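Local coordinates for protein gene activator AphA (Vibrio cholerae, PDB 1YG2) that activates virulence gene expression in the cholera bacterium, probably binding DNA as a dimer through its winged-helix domain, at residues A[103-112]-A[167-176]. Numbering follows the deposited sequence.
Sequences CSVQSAEPYR and WADEVLAELN
Leu175 of helix 167-176 reaches into the turn that starts helix 108-112. Its CB lies 4.2 Å from Arg112 NE, oblique to the guanidinium plane. CG, beside the backbone N, carries the branch toward the other helix, where the two methyls take different neighbours. CD1 meets Tyr111 CD2 at 4.2 Å, with the two side chains crossing at about a right angle. CD2 touches Ala108 CB at 4.1 Å and, more distantly, Cys103 SG. One leucine thus closes an apolar patch between the two helices.

Arg112 lies at the margin of the contact. Its chain runs extended from CG to NE and carries the guanidinium to the last turn of the partner helix. Asn176 OD1 sits at the guanidinium edge and accepts two weak hydrogen bonds, from NE and from NH2, each 2.8 Å long and bent to about 130°. The guanidinium and amide planes are only 27° apart. Asn176 ND2 also lies 2.9 Å from Arg112 NH2, donor against donor, so the modelled amide orientation is uncertain.

One turn earlier, Val171 CG1 lies at the edge of the Tyr111 ring, 4.5 Å from CE2. Tyr111 also packs on helix 95-101. Trp167 NE1 donates a hydrogen bond to Leu152 O of the second subunit, consistent with a role in dimerisation. The contact joins the open end of an antiparallel helical hairpin, opposite the connection between its helices, in the C-terminal helical domain found in longer PadR-like regulators.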
ATOM      1  N   CYS A 103     -11.037 -13.093 -12.464  1.00 42.89           N
ATOM      2  CA  CYS A 103     -12.397 -12.938 -12.963  1.00 47.11           C
ATOM      3  C   CYS A 103     -12.564 -13.558 -14.341  1.00 50.43           C
ATOM      4  O   CYS A 103     -13.685 -13.746 -14.808  1.00 51.44           O
ATOM      5  CB  CYS A 103     -12.800 -11.470 -12.995  1.00 42.72           C
ATOM      6  SG  CYS A 103     -13.210 -10.860 -11.357  1.00 44.13           S
ATOM      7  N   SER A 104     -11.453 -13.878 -14.995  1.00 54.09           N
ATOM      8  CA  SER A 104     -11.533 -14.501 -16.309  1.00 58.12           C
ATOM      9  C   SER A 104     -11.956 -15.963 -16.157  1.00 59.45           C
ATOM     10  O   SER A 104     -12.457 -16.571 -17.100  1.00 60.41           O
ATOM     11  CB  SER A 104     -10.180 -14.445 -17.020  1.00 59.97           C
ATOM     12  OG  SER A 104      -9.324 -15.480 -16.562  1.00 64.73           O
ATOM     13  N   VAL A 105     -11.755 -16.523 -14.968  1.00 60.16           N
ATOM     14  CA  VAL A 105     -12.109 -17.917 -14.720  1.00 61.60           C
ATOM     15  C   VAL A 105     -13.083 -18.106 -13.561  1.00 62.65           C
ATOM     16  O   VAL A 105     -13.504 -19.223 -13.281  1.00 64.34           O
ATOM     17  CB  VAL A 105     -10.849 -18.766 -14.432  1.00 62.04           C
ATOM     18  CG1 VAL A 105      -9.925 -18.746 -15.636  1.00 62.85           C
ATOM     19  CG2 VAL A 105     -10.121 -18.230 -13.203  1.00 61.94           C
ATOM     20  N   GLN A 106     -13.437 -17.018 -12.886  1.00 63.69           N
ATOM     21  CA  GLN A 106     -14.358 -17.089 -11.755  1.00 64.91           C
ATOM     22  C   GLN A 106     -15.584 -16.218 -11.993  1.00 65.97           C
ATOM     23  O   GLN A 106     -15.560 -15.311 -12.826  1.00 65.65           O
ATOM     24  CB  GLN A 106     -13.666 -16.610 -10.474  1.00 64.20           C
ATOM     25  CG  GLN A 106     -12.414 -17.377 -10.079  1.00 65.65           C
ATOM     26  CD  GLN A 106     -12.717 -18.707  -9.419  1.00 66.45           C
ATOM     27  OE1 GLN A 106     -13.269 -19.614 -10.037  1.00 67.77           O
ATOM     28  NE2 GLN A 106     -12.355 -18.828  -8.152  1.00 67.70           N
ATOM     29  N   SER A 107     -16.657 -16.497 -11.261  1.00 68.11           N
ATOM     30  CA  SER A 107     -17.874 -15.707 -11.380  1.00 70.87           C
ATOM     31  C   SER A 107     -17.511 -14.336 -10.838  1.00 71.10           C
ATOM     32  O   SER A 107     -17.178 -14.203  -9.665  1.00 71.80           O
ATOM     33  CB  SER A 107     -18.996 -16.324 -10.539  1.00 72.15           C
ATOM     34  OG  SER A 107     -18.616 -16.425  -9.176  1.00 74.32           O
ATOM     35  N   ALA A 108     -17.564 -13.322 -11.695  1.00 72.04           N
ATOM     36  CA  ALA A 108     -17.207 -11.965 -11.299  1.00 72.55           C
ATOM     37  C   ALA A 108     -18.174 -11.336 -10.300  1.00 72.40           C
ATOM     38  O   ALA A 108     -17.928 -10.240  -9.796  1.00 71.72           O
ATOM     39  CB  ALA A 108     -17.093 -11.084 -12.540  1.00 72.89           C
ATOM     40  N   GLU A 109     -19.263 -12.042 -10.016  1.00 72.95           N
ATOM     41  CA  GLU A 109     -20.299 -11.573  -9.096  1.00 74.04           C
ATOM     42  C   GLU A 109     -19.786 -11.208  -7.703  1.00 72.31           C
ATOM     43  O   GLU A 109     -19.893 -10.058  -7.281  1.00 71.91           O
ATOM     44  CB  GLU A 109     -21.391 -12.637  -8.967  1.00 77.39           C
ATOM     45  CG  GLU A 109     -21.342 -13.697 -10.064  1.00 82.45           C
ATOM     46  CD  GLU A 109     -22.081 -14.971  -9.686  1.00 84.35           C
ATOM     47  OE1 GLU A 109     -21.700 -15.611  -8.679  1.00 86.08           O
ATOM     48  OE2 GLU A 109     -23.044 -15.330 -10.397  1.00 86.67           O
ATOM     49  N   PRO A 110     -19.225 -12.188  -6.968  1.00 70.90           N
ATOM     50  CA  PRO A 110     -18.708 -11.935  -5.619  1.00 68.84           C
ATOM     51  C   PRO A 110     -17.715 -10.784  -5.580  1.00 67.02           C
ATOM     52  O   PRO A 110     -17.775  -9.935  -4.698  1.00 67.67           O
ATOM     53  CB  PRO A 110     -18.039 -13.260  -5.247  1.00 69.37           C
ATOM     54  CG  PRO A 110     -18.811 -14.261  -6.018  1.00 70.64           C
ATOM     55  CD  PRO A 110     -18.974 -13.586  -7.358  1.00 71.02           C
ATOM     56  N   TYR A 111     -16.800 -10.766  -6.542  1.00 64.85           N
ATOM     57  CA  TYR A 111     -15.788  -9.726  -6.594  1.00 63.85           C
ATOM     58  C   TYR A 111     -16.395  -8.344  -6.792  1.00 64.08           C
ATOM     59  O   TYR A 111     -16.103  -7.414  -6.041  1.00 62.79           O
ATOM     60  CB  TYR A 111     -14.791 -10.004  -7.722  1.00 61.01           C
ATOM     61  CG  TYR A 111     -13.628  -9.040  -7.714  1.00 58.62           C
ATOM     62  CD1 TYR A 111     -12.805  -8.930  -6.596  1.00 57.65           C
ATOM     63  CD2 TYR A 111     -13.373  -8.209  -8.804  1.00 56.64           C
ATOM     64  CE1 TYR A 111     -11.760  -8.019  -6.558  1.00 57.85           C
ATOM     65  CE2 TYR A 111     -12.329  -7.294  -8.777  1.00 56.72           C
ATOM     66  CZ  TYR A 111     -11.528  -7.204  -7.651  1.00 56.33           C
ATOM     67  OH  TYR A 111     -10.491  -6.304  -7.610  1.00 55.13           O
ATOM     68  N   ARG A 112     -17.237  -8.223  -7.813  1.00 64.96           N
ATOM     69  CA  ARG A 112     -17.892  -6.967  -8.142  1.00 66.43           C
ATOM     70  C   ARG A 112     -18.595  -6.343  -6.946  1.00 66.54           C
ATOM     71  O   ARG A 112     -18.584  -5.126  -6.777  1.00 66.62           O
ATOM     72  CB  ARG A 112     -18.904  -7.189  -9.262  1.00 68.96           C
ATOM     73  CG  ARG A 112     -19.452  -5.915  -9.848  1.00 73.15           C
ATOM     74  CD  ARG A 112     -20.258  -6.186 -11.111  1.00 77.75           C
ATOM     75  NE  ARG A 112     -20.498  -4.952 -11.855  1.00 81.02           N
ATOM     76  CZ  ARG A 112     -21.156  -3.903 -11.369  1.00 82.99           C
ATOM     77  NH1 ARG A 112     -21.651  -3.938 -10.137  1.00 83.69           N
ATOM     78  NH2 ARG A 112     -21.299  -2.809 -12.105  1.00 83.30           N
ATOM     79  N   TRP A 167      -9.670   4.197  -9.841  1.00 38.44           N
ATOM     80  CA  TRP A 167      -9.349   2.901 -10.432  1.00 37.96           C
ATOM     81  C   TRP A 167     -10.499   1.905 -10.275  1.00 38.23           C
ATOM     82  O   TRP A 167     -10.891   1.230 -11.224  1.00 37.89           O
ATOM     83  CB  TRP A 167      -8.101   2.307  -9.777  1.00 36.77           C
ATOM     84  CG  TRP A 167      -7.773   0.965 -10.322  1.00 35.92           C
ATOM     85  CD1 TRP A 167      -7.349   0.682 -11.588  1.00 36.65           C
ATOM     86  CD2 TRP A 167      -7.908  -0.290  -9.653  1.00 35.80           C
ATOM     87  NE1 TRP A 167      -7.218  -0.675 -11.751  1.00 35.26           N
ATOM     88  CE2 TRP A 167      -7.558  -1.298 -10.577  1.00 35.73           C
ATOM     89  CE3 TRP A 167      -8.304  -0.667  -8.359  1.00 40.19           C
ATOM     90  CZ2 TRP A 167      -7.579  -2.658 -10.256  1.00 33.13           C
ATOM     91  CZ3 TRP A 167      -8.327  -2.019  -8.034  1.00 39.03           C
ATOM     92  CH2 TRP A 167      -7.969  -3.000  -8.985  1.00 39.83           C
ATOM     93  N   ALA A 168     -11.017   1.811  -9.057  1.00 40.20           N
ATOM     94  CA  ALA A 168     -12.111   0.899  -8.750  1.00 41.94           C
ATOM     95  C   ALA A 168     -13.293   1.138  -9.681  1.00 42.87           C
ATOM     96  O   ALA A 168     -13.902   0.185 -10.175  1.00 42.93           O
ATOM     97  CB  ALA A 168     -12.526   1.078  -7.307  1.00 42.53           C
ATOM     98  N   ASP A 169     -13.621   2.403  -9.928  1.00 43.31           N
ATOM     99  CA  ASP A 169     -14.726   2.711 -10.830  1.00 43.82           C
ATOM    100  C   ASP A 169     -14.409   2.199 -12.226  1.00 45.45           C
ATOM    101  O   ASP A 169     -15.279   1.665 -12.908  1.00 45.63           O
ATOM    102  CB  ASP A 169     -14.992   4.216 -10.907  1.00 45.64           C
ATOM    103  CG  ASP A 169     -15.634   4.765  -9.652  1.00 49.64           C
ATOM    104  OD1 ASP A 169     -16.290   3.989  -8.919  1.00 49.99           O
ATOM    105  OD2 ASP A 169     -15.491   5.986  -9.409  1.00 50.15           O
ATOM    106  N   GLU A 170     -13.162   2.367 -12.666  1.00 46.05           N
ATOM    107  CA  GLU A 170     -12.790   1.887 -13.993  1.00 45.89           C
ATOM    108  C   GLU A 170     -12.992   0.382 -14.092  1.00 46.34           C
ATOM    109  O   GLU A 170     -13.451  -0.124 -15.113  1.00 46.16           O
ATOM    110  CB  GLU A 170     -11.337   2.228 -14.315  1.00 45.16           C
ATOM    111  CG  GLU A 170     -11.134   3.665 -14.713  1.00 43.31           C
ATOM    112  CD  GLU A 170      -9.761   3.913 -15.293  1.00 45.01           C
ATOM    113  OE1 GLU A 170      -9.284   3.085 -16.099  1.00 43.74           O
ATOM    114  OE2 GLU A 170      -9.162   4.947 -14.954  1.00 44.39           O
ATOM    115  N   VAL A 171     -12.643  -0.332 -13.030  1.00 46.23           N
ATOM    116  CA  VAL A 171     -12.811  -1.776 -13.020  1.00 47.92           C
ATOM    117  C   VAL A 171     -14.295  -2.106 -13.037  1.00 49.68           C
ATOM    118  O   VAL A 171     -14.748  -2.929 -13.830  1.00 50.35           O
ATOM    119  CB  VAL A 171     -12.190  -2.409 -11.766  1.00 46.19           C
ATOM    120  CG1 VAL A 171     -12.529  -3.895 -11.716  1.00 45.25           C
ATOM    121  CG2 VAL A 171     -10.679  -2.200 -11.771  1.00 43.84           C
ATOM    122  N   LEU A 172     -15.046  -1.454 -12.154  1.00 52.29           N
ATOM    123  CA  LEU A 172     -16.486  -1.672 -12.053  1.00 54.06           C
ATOM    124  C   LEU A 172     -17.165  -1.527 -13.401  1.00 55.74           C
ATOM    125  O   LEU A 172     -18.136  -2.226 -13.688  1.00 57.32           O
ATOM    126  CB  LEU A 172     -17.095  -0.699 -11.043  1.00 53.44           C
ATOM    127  CG  LEU A 172     -16.613  -0.966  -9.617  1.00 53.57           C
ATOM    128  CD1 LEU A 172     -17.166   0.069  -8.666  1.00 54.16           C
ATOM    129  CD2 LEU A 172     -17.049  -2.357  -9.195  1.00 56.37           C
ATOM    130  N   ALA A 173     -16.644  -0.631 -14.232  1.00 57.25           N
ATOM    131  CA  ALA A 173     -17.204  -0.412 -15.558  1.00 59.73           C
ATOM    132  C   ALA A 173     -16.903  -1.595 -16.469  1.00 62.45           C
ATOM    133  O   ALA A 173     -17.803  -2.136 -17.107  1.00 63.76           O
ATOM    134  CB  ALA A 173     -16.641   0.862 -16.161  1.00 58.67           C
ATOM    135  N   GLU A 174     -15.636  -1.990 -16.530  1.00 64.58           N
ATOM    136  CA  GLU A 174     -15.227  -3.107 -17.372  1.00 67.83           C
ATOM    137  C   GLU A 174     -15.976  -4.383 -17.025  1.00 68.76           C
ATOM    138  O   GLU A 174     -16.303  -5.182 -17.903  1.00 69.25           O
ATOM    139  CB  GLU A 174     -13.726  -3.363 -17.228  1.00 68.91           C
ATOM    140  CG  GLU A 174     -12.838  -2.247 -17.741  1.00 72.42           C
ATOM    141  CD  GLU A 174     -13.024  -1.977 -19.219  1.00 74.25           C
ATOM    142  OE1 GLU A 174     -13.023  -2.940 -20.014  1.00 74.64           O
ATOM    143  OE2 GLU A 174     -13.168  -0.792 -19.584  1.00 77.80           O
ATOM    144  N   LEU A 175     -16.237  -4.579 -15.740  1.00 70.36           N
ATOM    145  CA  LEU A 175     -16.938  -5.773 -15.294  1.00 73.72           C
ATOM    146  C   LEU A 175     -18.372  -5.847 -15.831  1.00 76.58           C
ATOM    147  O   LEU A 175     -19.061  -6.850 -15.635  1.00 78.52           O
ATOM    148  CB  LEU A 175     -16.917  -5.852 -13.760  1.00 72.09           C
ATOM    149  CG  LEU A 175     -15.545  -6.214 -13.165  1.00 71.06           C
ATOM    150  CD1 LEU A 175     -15.566  -6.101 -11.653  1.00 69.83           C
ATOM    151  CD2 LEU A 175     -15.171  -7.627 -13.583  1.00 69.55           C
ATOM    152  N   ASN A 176     -18.807  -4.794 -16.521  1.00 78.78           N
ATOM    153  CA  ASN A 176     -20.147  -4.756 -17.107  1.00 80.90           C
ATOM    154  C   ASN A 176     -20.065  -4.892 -18.621  1.00 81.86           C
ATOM    155  O   ASN A 176     -20.717  -5.747 -19.215  1.00 82.91           O
ATOM    156  CB  ASN A 176     -20.868  -3.446 -16.770  1.00 80.94           C
ATOM    157  CG  ASN A 176     -20.999  -3.217 -15.282  1.00 82.64           C
ATOM    158  OD1 ASN A 176     -21.072  -4.162 -14.500  1.00 83.84           O
ATOM    159  ND2 ASN A 176     -21.047  -1.951 -14.883  1.00 83.47           N
TER